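PDB 2IPI: aclacinomycin-N/aclacinomycin-A oxidase from Streptomyces galilaeus, which oxidises the terminal sugar of aclacinomycin N and then of aclacinomycin A with molecular oxygen, using a bicovalently bound FAD, late in anthracycline antibiotic biosynthesis. Local coordinates for residues G117-A122 and W226-G231; T246-H251 and E342-A347; Y178-V183 and V194-A199. All blocks are in the same frame, centred on the assembly; numbering follows the deposited sequence.

Contact 1: residues G117-A122 and W226-G231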
loop_
_atom_site.group_PDB
_atom_site.type_symbol
_atom_site.label_atom_id
_atom_site.label_comp_id
_atom_site.label_asym_id
_atom_site.label_seq_id
_atom_site.Cartn_x
_atom_site.Cartn_y
_atom_site.Cartn_z
ATOM N N GLY A 117 -13.823 -6.482 -26.043
ATOM C CA GLY A 117 -13.363 -7.794 -26.482
ATOM C C GLY A 117 -13.078 -8.665 -25.263
ATOM O O GLY A 117 -13.748 -9.665 -25.022
ATOM N N LYS A 118 -12.078 -8.233 -24.521
ATOM C CA LYS A 118 -11.479 -8.902 -23.388
ATOM C C LYS A 118 -12.410 -8.926 -22.186
ATOM O O LYS A 118 -12.199 -9.642 -21.207
ATOM C CB LYS A 118 -10.177 -8.190 -22.996
ATOM C CG LYS A 118 -8.973 -8.525 -23.845
ATOM C CD LYS A 118 -8.676 -7.456 -24.877
ATOM C CE LYS A 118 -8.416 -8.061 -26.253
ATOM N NZ LYS A 118 -7.070 -7.701 -26.752
ATOM N N ARG A 119 -13.478 -8.129 -22.255
ATOM C CA ARG A 119 -14.393 -8.041 -21.118
ATOM C C ARG A 119 -13.607 -7.582 -19.888
ATOM O O ARG A 119 -13.766 -8.098 -18.781
ATOM C CB ARG A 119 -15.079 -9.383 -20.876
ATOM C CG ARG A 119 -16.434 -9.307 -20.208
ATOM C CD ARG A 119 -17.211 -10.597 -20.458
ATOM N NE ARG A 119 -16.735 -11.647 -19.568
ATOM C CZ ARG A 119 -17.371 -12.061 -18.480
ATOM N NH1 ARG A 119 -18.530 -11.515 -18.122
ATOM N NH2 ARG A 119 -16.861 -13.029 -17.730
ATOM N N ALA A 120 -12.753 -6.592 -20.141
ATOM C CA ALA A 120 -11.894 -6.130 -19.055
ATOM C C ALA A 120 -11.581 -4.652 -19.173
ATOM O O ALA A 120 -11.746 -4.044 -20.230
ATOM C CB ALA A 120 -10.598 -6.937 -19.030
ATOM N N PHE A 121 -11.111 -4.068 -18.075
ATOM C CA PHE A 121 -10.738 -2.668 -18.050
ATOM C C PHE A 121 -9.225 -2.427 -18.081
ATOM O O PHE A 121 -8.534 -2.927 -17.171
ATOM C CB PHE A 121 -11.308 -2.059 -16.770
ATOM C CG PHE A 121 -12.803 -1.814 -16.734
ATOM C CD1 PHE A 121 -13.640 -2.780 -16.212
ATOM C CD2 PHE A 121 -13.355 -0.637 -17.214
ATOM C CE1 PHE A 121 -15.013 -2.616 -16.132
ATOM C CE2 PHE A 121 -14.734 -0.456 -17.125
ATOM C CZ PHE A 121 -15.550 -1.434 -16.585
ATOM N N ALA A 122 -8.776 -1.666 -19.070
ATOM C CA ALA A 122 -7.424 -1.209 -19.339
ATOM C C ALA A 122 -6.912 -0.137 -18.383
ATOM O O ALA A 122 -7.492 0.925 -18.211
ATOM C CB ALA A 122 -7.267 -0.757 -20.780
ATOM N N TRP A 226 -5.162 -5.430 -16.218
ATOM C CA TRP A 226 -6.543 -5.730 -16.571
ATOM C C TRP A 226 -7.388 -6.062 -15.359
ATOM O O TRP A 226 -7.003 -6.921 -14.570
ATOM C CB TRP A 226 -6.649 -6.826 -17.655
ATOM C CG TRP A 226 -6.085 -6.394 -18.989
ATOM C CD1 TRP A 226 -4.766 -6.516 -19.340
ATOM C CD2 TRP A 226 -6.732 -5.810 -20.129
ATOM N NE1 TRP A 226 -4.570 -6.035 -20.609
ATOM C CE2 TRP A 226 -5.761 -5.589 -21.123
ATOM C CE3 TRP A 226 -8.041 -5.422 -20.413
ATOM C CZ2 TRP A 226 -6.039 -5.026 -22.365
ATOM C CZ3 TRP A 226 -8.326 -4.862 -21.648
ATOM C CH2 TRP A 226 -7.335 -4.658 -22.625
ATOM N N PHE A 227 -8.523 -5.375 -15.205
ATOM C CA PHE A 227 -9.408 -5.647 -14.078
ATOM C C PHE A 227 -10.801 -6.129 -14.471
ATOM O O PHE A 227 -11.413 -5.599 -15.386
ATOM C CB PHE A 227 -9.599 -4.373 -13.210
ATOM C CG PHE A 227 -8.264 -4.018 -12.563
ATOM C CD1 PHE A 227 -7.428 -3.097 -13.161
ATOM C CD2 PHE A 227 -7.891 -4.646 -11.381
ATOM C CE1 PHE A 227 -6.185 -2.802 -12.614
ATOM C CE2 PHE A 227 -6.652 -4.343 -10.831
ATOM C CZ PHE A 227 -5.817 -3.430 -11.435
ATOM N N ARG A 228 -11.259 -7.112 -13.708
ATOM C CA ARG A 228 -12.591 -7.655 -13.749
ATOM C C ARG A 228 -12.843 -8.463 -12.484
ATOM O O ARG A 228 -12.014 -9.308 -12.128
ATOM C CB ARG A 228 -12.763 -8.545 -14.982
ATOM C CG ARG A 228 -14.185 -8.651 -15.497
ATOM C CD ARG A 228 -14.695 -10.075 -15.409
ATOM N NE ARG A 228 -14.137 -10.912 -16.466
ATOM C CZ ARG A 228 -13.035 -11.640 -16.407
ATOM N NH1 ARG A 228 -12.296 -11.658 -15.295
ATOM N NH2 ARG A 228 -12.644 -12.364 -17.453
ATOM N N THR A 229 -13.972 -8.224 -11.834
ATOM C CA THR A 229 -14.331 -9.046 -10.683
ATOM C C THR A 229 -14.495 -10.499 -11.101
ATOM O O THR A 229 -15.282 -10.764 -12.009
ATOM C CB THR A 229 -15.616 -8.534 -10.011
ATOM O OG1 THR A 229 -15.412 -7.157 -9.650
ATOM C CG2 THR A 229 -15.896 -9.323 -8.747
ATOM N N PRO A 230 -13.782 -11.430 -10.483
ATOM C CA PRO A 230 -13.930 -12.859 -10.824
ATOM C C PRO A 230 -15.392 -13.280 -10.786
ATOM O O PRO A 230 -15.854 -14.055 -11.629
ATOM C CB PRO A 230 -13.099 -13.561 -9.758
ATOM C CG PRO A 230 -12.030 -12.542 -9.449
ATOM C CD PRO A 230 -12.757 -11.223 -9.437
ATOM N N GLY A 231 -16.170 -12.758 -9.833
ATOM C CA GLY A 231 -17.615 -13.004 -9.968
ATOM C C GLY A 231 -18.217 -11.956 -10.897
ATOM O O GLY A 231 -18.888 -11.057 -10.375
#

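Contact 2: residues T246-H251 and E342-A347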
loop_
_atom_site.group_PDB
_atom_site.type_symbol
_atom_site.label_atom_id
_atom_site.label_comp_id
_atom_site.label_asym_id
_atom_site.label_seq_id
_atom_site.Cartn_x
_atom_site.Cartn_y
_atom_site.Cartn_z
ATOM N N THR A 246 -23.004 5.566 -3.178
ATOM C CA THR A 246 -23.917 6.673 -3.477
ATOM C C THR A 246 -23.289 8.011 -3.116
ATOM O O THR A 246 -23.351 9.018 -3.814
ATOM C CB THR A 246 -25.238 6.509 -2.701
ATOM O OG1 THR A 246 -25.894 5.311 -3.087
ATOM C CG2 THR A 246 -26.154 7.681 -3.057
ATOM N N SER A 247 -22.641 8.001 -1.952
ATOM C CA SER A 247 -21.962 9.148 -1.380
ATOM C C SER A 247 -21.062 8.703 -0.229
ATOM O O SER A 247 -21.093 7.525 0.145
ATOM C CB SER A 247 -22.982 10.176 -0.859
ATOM O OG SER A 247 -23.871 9.522 0.040
ATOM N N THR A 248 -20.294 9.620 0.321
ATOM C CA THR A 248 -19.419 9.346 1.452
ATOM C C THR A 248 -19.835 10.175 2.667
ATOM O O THR A 248 -19.666 11.400 2.664
ATOM C CB THR A 248 -17.941 9.670 1.137
ATOM O OG1 THR A 248 -17.461 8.875 0.044
ATOM C CG2 THR A 248 -17.040 9.362 2.330
ATOM N N LEU A 249 -20.339 9.513 3.696
ATOM C CA LEU A 249 -20.620 10.153 4.984
ATOM C C LEU A 249 -19.385 10.056 5.889
ATOM O O LEU A 249 -18.882 8.959 6.120
ATOM C CB LEU A 249 -21.824 9.519 5.669
ATOM C CG LEU A 249 -22.024 9.814 7.157
ATOM C CD1 LEU A 249 -21.995 11.304 7.457
ATOM C CD2 LEU A 249 -23.338 9.215 7.652
ATOM N N ARG A 250 -18.916 11.191 6.397
ATOM C CA ARG A 250 -17.722 11.210 7.225
ATOM C C ARG A 250 -17.943 11.796 8.616
ATOM O O ARG A 250 -18.611 12.820 8.796
ATOM C CB ARG A 250 -16.626 12.026 6.516
ATOM C CG ARG A 250 -15.228 11.699 7.023
ATOM C CD ARG A 250 -14.193 12.590 6.341
ATOM N NE ARG A 250 -14.181 12.394 4.891
ATOM C CZ ARG A 250 -13.490 11.447 4.266
ATOM N NH1 ARG A 250 -12.735 10.582 4.931
ATOM N NH2 ARG A 250 -13.552 11.361 2.939
ATOM N N HIS A 251 -17.363 11.135 9.621
ATOM C CA HIS A 251 -17.227 11.691 10.957
ATOM C C HIS A 251 -15.732 11.754 11.299
ATOM O O HIS A 251 -15.054 10.727 11.255
ATOM C CB HIS A 251 -17.887 10.894 12.078
ATOM C CG HIS A 251 -19.359 10.676 11.974
ATOM N ND1 HIS A 251 -20.107 10.138 12.991
ATOM C CD2 HIS A 251 -20.222 10.917 10.964
ATOM C CE1 HIS A 251 -21.375 10.051 12.609
ATOM N NE2 HIS A 251 -21.470 10.529 11.377
ATOM N N GLU A 342 -20.571 14.030 1.389
ATOM C CA GLU A 342 -20.056 14.545 0.138
ATOM C C GLU A 342 -20.166 13.528 -0.992
ATOM O O GLU A 342 -20.311 12.341 -0.752
ATOM C CB GLU A 342 -18.593 14.973 0.368
ATOM C CG GLU A 342 -18.498 16.324 1.058
ATOM C CD GLU A 342 -18.332 17.513 0.139
ATOM O OE1 GLU A 342 -19.141 17.780 -0.771
ATOM O OE2 GLU A 342 -17.355 18.273 0.334
ATOM N N PRO A 343 -20.113 13.993 -2.227
ATOM C CA PRO A 343 -20.152 13.048 -3.348
ATOM C C PRO A 343 -18.936 12.129 -3.294
ATOM O O PRO A 343 -17.826 12.561 -2.957
ATOM C CB PRO A 343 -20.118 13.943 -4.582
ATOM C CG PRO A 343 -20.522 15.298 -4.094
ATOM C CD PRO A 343 -20.028 15.387 -2.677
ATOM N N TRP A 344 -19.176 10.856 -3.618
ATOM C CA TRP A 344 -18.096 9.877 -3.544
ATOM C C TRP A 344 -16.836 10.297 -4.292
ATOM O O TRP A 344 -15.731 10.179 -3.736
ATOM C CB TRP A 344 -18.574 8.498 -4.053
ATOM C CG TRP A 344 -17.442 7.511 -3.917
ATOM C CD1 TRP A 344 -17.019 6.845 -2.806
ATOM C CD2 TRP A 344 -16.580 7.097 -4.988
ATOM N NE1 TRP A 344 -15.954 6.041 -3.115
ATOM C CE2 TRP A 344 -15.659 6.177 -4.449
ATOM C CE3 TRP A 344 -16.526 7.437 -6.341
ATOM C CZ2 TRP A 344 -14.677 5.583 -5.245
ATOM C CZ3 TRP A 344 -15.552 6.851 -7.128
ATOM C CH2 TRP A 344 -14.652 5.942 -6.567
ATOM N N LEU A 345 -16.911 10.775 -5.527
ATOM C CA LEU A 345 -15.661 11.103 -6.218
ATOM C C LEU A 345 -14.968 12.308 -5.586
ATOM O O LEU A 345 -13.763 12.331 -5.362
ATOM C CB LEU A 345 -15.862 11.356 -7.719
ATOM C CG LEU A 345 -14.507 11.595 -8.432
ATOM C CD1 LEU A 345 -13.742 10.279 -8.501
ATOM C CD2 LEU A 345 -14.680 12.193 -9.812
ATOM N N ARG A 346 -15.756 13.333 -5.277
ATOM C CA ARG A 346 -15.197 14.538 -4.663
ATOM C C ARG A 346 -14.452 14.187 -3.386
ATOM O O ARG A 346 -13.310 14.611 -3.180
ATOM C CB ARG A 346 -16.324 15.535 -4.382
ATOM C CG ARG A 346 -15.963 16.630 -3.390
ATOM C CD ARG A 346 -16.691 17.935 -3.618
ATOM N NE ARG A 346 -15.781 19.052 -3.853
ATOM C CZ ARG A 346 -16.065 20.337 -3.766
ATOM N NH1 ARG A 346 -17.274 20.785 -3.435
ATOM N NH2 ARG A 346 -15.128 21.248 -4.016
ATOM N N ALA A 347 -15.100 13.409 -2.528
ATOM C CA ALA A 347 -14.495 13.038 -1.251
ATOM C C ALA A 347 -13.208 12.242 -1.475
ATOM O O ALA A 347 -12.199 12.454 -0.805
ATOM C CB ALA A 347 -15.509 12.264 -0.420
HETATM O O HOH W 1 -21.898 10.842 -4.707
#

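Contact 3: residues Y178-V183 and V194-A199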
loop_
_atom_site.group_PDB
_atom_site.type_symbol
_atom_site.label_atom_id
_atom_site.label_comp_id
_atom_site.label_asym_id
_atom_site.label_seq_id
_atom_site.Cartn_x
_atom_site.Cartn_y
_atom_site.Cartn_z
ATOM N N TYR A 178 -7.551 -9.393 -13.374
ATOM C CA TYR A 178 -7.738 -10.434 -14.375
ATOM C C TYR A 178 -6.421 -10.745 -15.086
ATOM O O TYR A 178 -6.081 -11.915 -15.262
ATOM C CB TYR A 178 -8.796 -10.033 -15.410
ATOM C CG TYR A 178 -8.845 -10.969 -16.603
ATOM C CD1 TYR A 178 -8.430 -10.541 -17.857
ATOM C CD2 TYR A 178 -9.310 -12.275 -16.463
ATOM C CE1 TYR A 178 -8.470 -11.403 -18.944
ATOM C CE2 TYR A 178 -9.353 -13.143 -17.542
ATOM C CZ TYR A 178 -8.931 -12.691 -18.771
ATOM O OH TYR A 178 -8.973 -13.545 -19.853
ATOM N N ALA A 179 -5.672 -9.721 -15.506
ATOM C CA ALA A 179 -4.493 -10.028 -16.320
ATOM C C ALA A 179 -3.422 -8.955 -16.235
ATOM O O ALA A 179 -3.697 -7.805 -15.880
ATOM C CB ALA A 179 -4.906 -10.210 -17.776
ATOM N N VAL A 180 -2.198 -9.338 -16.598
ATOM C CA VAL A 180 -1.122 -8.353 -16.606
ATOM C C VAL A 180 -0.224 -8.527 -17.823
ATOM O O VAL A 180 0.117 -9.656 -18.182
ATOM C CB VAL A 180 -0.324 -8.467 -15.282
ATOM C CG1 VAL A 180 0.354 -9.826 -15.204
ATOM C CG2 VAL A 180 0.676 -7.344 -15.131
ATOM N N GLU A 181 0.119 -7.406 -18.433
ATOM C CA GLU A 181 1.091 -7.298 -19.513
ATOM C C GLU A 181 2.417 -6.840 -18.926
ATOM O O GLU A 181 2.459 -5.807 -18.262
ATOM C CB GLU A 181 0.618 -6.324 -20.599
ATOM C CG GLU A 181 -0.390 -6.880 -21.563
ATOM C CD GLU A 181 -1.475 -5.932 -22.018
ATOM O OE1 GLU A 181 -1.298 -4.743 -22.328
ATOM O OE2 GLU A 181 -2.610 -6.452 -22.073
ATOM N N VAL A 182 3.462 -7.615 -19.131
ATOM C CA VAL A 182 4.762 -7.451 -18.495
ATOM C C VAL A 182 5.911 -7.501 -19.493
ATOM O O VAL A 182 5.816 -8.185 -20.522
ATOM C CB VAL A 182 5.007 -8.560 -17.450
ATOM C CG1 VAL A 182 6.067 -8.130 -16.442
ATOM C CG2 VAL A 182 3.717 -8.923 -16.727
ATOM N N VAL A 183 6.990 -6.789 -19.203
ATOM C CA VAL A 183 8.224 -7.000 -19.965
ATOM C C VAL A 183 9.185 -7.762 -19.037
ATOM O O VAL A 183 9.564 -7.271 -17.972
ATOM C CB VAL A 183 8.847 -5.712 -20.500
ATOM C CG1 VAL A 183 10.226 -5.948 -21.096
ATOM C CG2 VAL A 183 7.952 -5.079 -21.571
ATOM N N VAL A 194 5.030 -10.153 -22.606
ATOM C CA VAL A 194 4.233 -11.320 -22.285
ATOM C C VAL A 194 2.905 -10.912 -21.634
ATOM O O VAL A 194 2.830 -9.886 -20.955
ATOM C CB VAL A 194 4.905 -12.303 -21.311
ATOM C CG1 VAL A 194 6.339 -12.594 -21.729
ATOM C CG2 VAL A 194 4.860 -11.764 -19.887
ATOM N N VAL A 195 1.897 -11.759 -21.856
ATOM C CA VAL A 195 0.601 -11.540 -21.222
ATOM C C VAL A 195 0.297 -12.703 -20.293
ATOM O O VAL A 195 0.437 -13.880 -20.622
ATOM C CB VAL A 195 -0.525 -11.330 -22.253
ATOM C CG1 VAL A 195 -1.911 -11.527 -21.664
ATOM C CG2 VAL A 195 -0.398 -9.925 -22.832
ATOM N N ALA A 196 -0.162 -12.333 -19.097
ATOM C CA ALA A 196 -0.448 -13.303 -18.060
ATOM C C ALA A 196 -1.838 -13.060 -17.492
ATOM O O ALA A 196 -2.130 -11.953 -17.046
ATOM C CB ALA A 196 0.637 -13.218 -17.003
ATOM N N THR A 197 -2.653 -14.097 -17.535
ATOM C CA THR A 197 -4.078 -13.939 -17.201
ATOM C C THR A 197 -4.438 -14.874 -16.063
ATOM O O THR A 197 -3.652 -15.755 -15.703
ATOM C CB THR A 197 -4.904 -14.184 -18.483
ATOM O OG1 THR A 197 -6.062 -13.355 -18.532
ATOM C CG2 THR A 197 -5.417 -15.609 -18.490
ATOM N N SER A 198 -5.610 -14.714 -15.460
ATOM C CA SER A 198 -6.017 -15.537 -14.330
ATOM C C SER A 198 -6.789 -16.776 -14.772
ATOM O O SER A 198 -7.351 -17.471 -13.920
ATOM C CB SER A 198 -6.862 -14.704 -13.368
ATOM O OG SER A 198 -8.137 -14.422 -13.925
ATOM N N ALA A 199 -6.821 -17.057 -16.072
ATOM C CA ALA A 199 -7.542 -18.242 -16.548
ATOM C C ALA A 199 -6.827 -19.521 -16.128
ATOM O O ALA A 199 -5.617 -19.656 -16.294
ATOM C CB ALA A 199 -7.715 -18.194 -18.054
#

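Contact 1: residues G117-A122 and W226-G231
The indole of Trp226 lies between Lys118 and Ala122. Lys118 CG lies over one face, toward its rim, and Lys118 CD comes in obliquely, 3.8 Å from Trp226 CH2. Ala122 CB approaches the opposite face, also toward the rim, 4.3 Å from Trp226 CH2. Ala120 meets the ring differently, at its edge. Its CB is 3.3 Å from Trp226 CE3, a tight fit. With CG anti to the carbonyl carbon (chi1 -66°), the indole turns its edge to Ala120 and its faces to Lys118 and Ala122. Its NE1 hydrogen-bonds to Glu181 in the next strand.

Two antiparallel backbone bonds pair Phe121 with Phe227, from Phe121 N to Phe227 O and from Phe227 N to Phe121 O, both 3.1 Å. The Phe227 carbonyl oxygen also lies in the plane of the Phe121 ring, at its edge. Both phenyl groups project from the sheet face away from Trp226, where Trp140 meets the Phe121 ring edge-to-face.

Arg119 and Arg228 run obliquely past each other. Their guanidinium planes are 53° apart, and Arg228 NE sits over the Arg119 group, 3.7 Å from Arg119 NH2. Arg119 NH1 bonds to the carbonyl oxygens of Ala232 and Gly234, and Arg228 makes a cation-pi contact with Tyr178. Arg228 NE and Arg119 O, on which Arg228 CG packs at 3.4 Å, are buried without a hydrogen-bond partner in the model. Arg119 and Ala120 both face Asp115, forming a G1 beta bulge within the PCMH-type FAD-binding domain. The two like charges would probably repel; the carbonyls round Arg119 and the Tyr178 ring by Arg228 may offset this.

Contact 2: residues T246-H251 and E342-A347
Thr248 carries the tight part of this contact. It forms an antiparallel hydrogen-bonded pair with Glu342. The bond from Thr248 N to Glu342 O is 2.9 Å long and almost perfectly straight, 179° at the hydrogen. The return bond, from Glu342 N to Thr248 O, is 3.1 Å.

The threonine side chain reaches past this pair to the first turn of helix 344-348. Its CB packs on Ala347 CB at 3.9 Å. Its OG1 stands beside the backbone N (chi1 -61°), which brings it 3.5 Å from Trp344 CD1. The hydroxyl comes at the indole obliquely. The Trp344 ring also meets that of Tyr137. The Arg250 guanidinium points an edge at the same alanine, with NH2 4.0 Å from Ala347 CB, while its NH1 has a long, weak ion pair with Asp306.

One loose end lies at Thr246, where a water takes over from direct contact. It accepts from Trp344 N at 2.9 Å and appears to donate to Thr246 O, at a doubtfully short 2.5 Å. The other is Glu342, whose side chain starts on the same sheet face as Thr248 but whose carboxylate leads away from residues 246-251.

Strand 336-342 edges the large antiparallel sheet, and Pro343 takes the N-cap position of the helix. Strands 391-398 and 420-428 of this sheet carry active-site Tyr397 and ligand-binding Thr427; the Arg250 side chain is about 11 Å from that of Tyr397. The chemistry is thus divided: backbone bonds fix the strand edge, CB and OG1 of Thr248 pack against Ala347 CB and the Trp344 ring at the helix start, and water serves a backbone NH of its first turn.

Contact 3: residues Y178-V183 and V194-A199
Val180 pairs with Ala196, and Val182 with Val194, by backbone hydrogen bonds in both directions. The shortest runs from Val180 N to Ala196 O, 2.7 Å. At the end of the ladder, Ser198 N gives Tyr178 O only a weak bond with a bent angle of 124°. The strands are antiparallel, with 163° between their directions. Between the bonded pairs, Glu181 CA brings its hydrogen to Val194 O in a CA-H...O contact.

Apolar side chains meet on one face: Val180 CG1 touches Ala196 CB at 3.8 Å, and Val182 CB meets Val194 CG2. On the other, Glu181 and Val195 lie side by side and point the same way. The aliphatic part of Glu181 packs on Val195, with Glu181 CG 3.3 Å from Val195 CG2. The Glu181 carboxylate goes on to a salt bridge with Arg224, with Trp226 as a second partner.

The aromatic contact belongs to Tyr178. Its CG is anti to the backbone N (chi1 170°), and this carries the ring across Thr197. Thr197 OG1 sits over one ring face, 2.9 Å above the plane and toward the rim. It is 3.0 Å from Tyr178 CZ. The neighbouring Tyr178 OH is no hydrogen-bond partner, because the angle is poor. Ser198 OG comes obliquely to the same ring, 3.5 Å from Tyr178 CD2.

Together the segments form a beta hairpin at one side of the five-stranded antiparallel sheet. In this FAD-binding PCMH-type region, the Val182 side chain is about 6 Å from the bound FAD. Strand 191-197 is outermost. Strand 221-227 flanks the other strand, where Tyr178 and Ala179 both face Trp226 in a classic beta bulge. Helix 205-210 packs through Leu207 on Val194 and Ala196, while helix 65-78 meets Val183.

From the N terminus, contact 1 opens first at residues 117-122. The chain then passes through contact 3, a hairpin that closes at 194-199 after a short turn. Contact 1 closes only at 226-231, so contact 3 is nested inside its loop. The two touch through neighbouring strands 177-185 and 221-227, and together they tie four strands of the five-stranded sheet in the FAD-binding PCMH-type region. Contact 2 follows in series. It opens at 246-251, just after contact 1 closes, and ends at 342-347. It pairs edge strand 336-342 with strand 248-256 within the separate seven-stranded sheet and seats the start of helix 344-348 against it. Its centre is about 26 Å from that of contact 1.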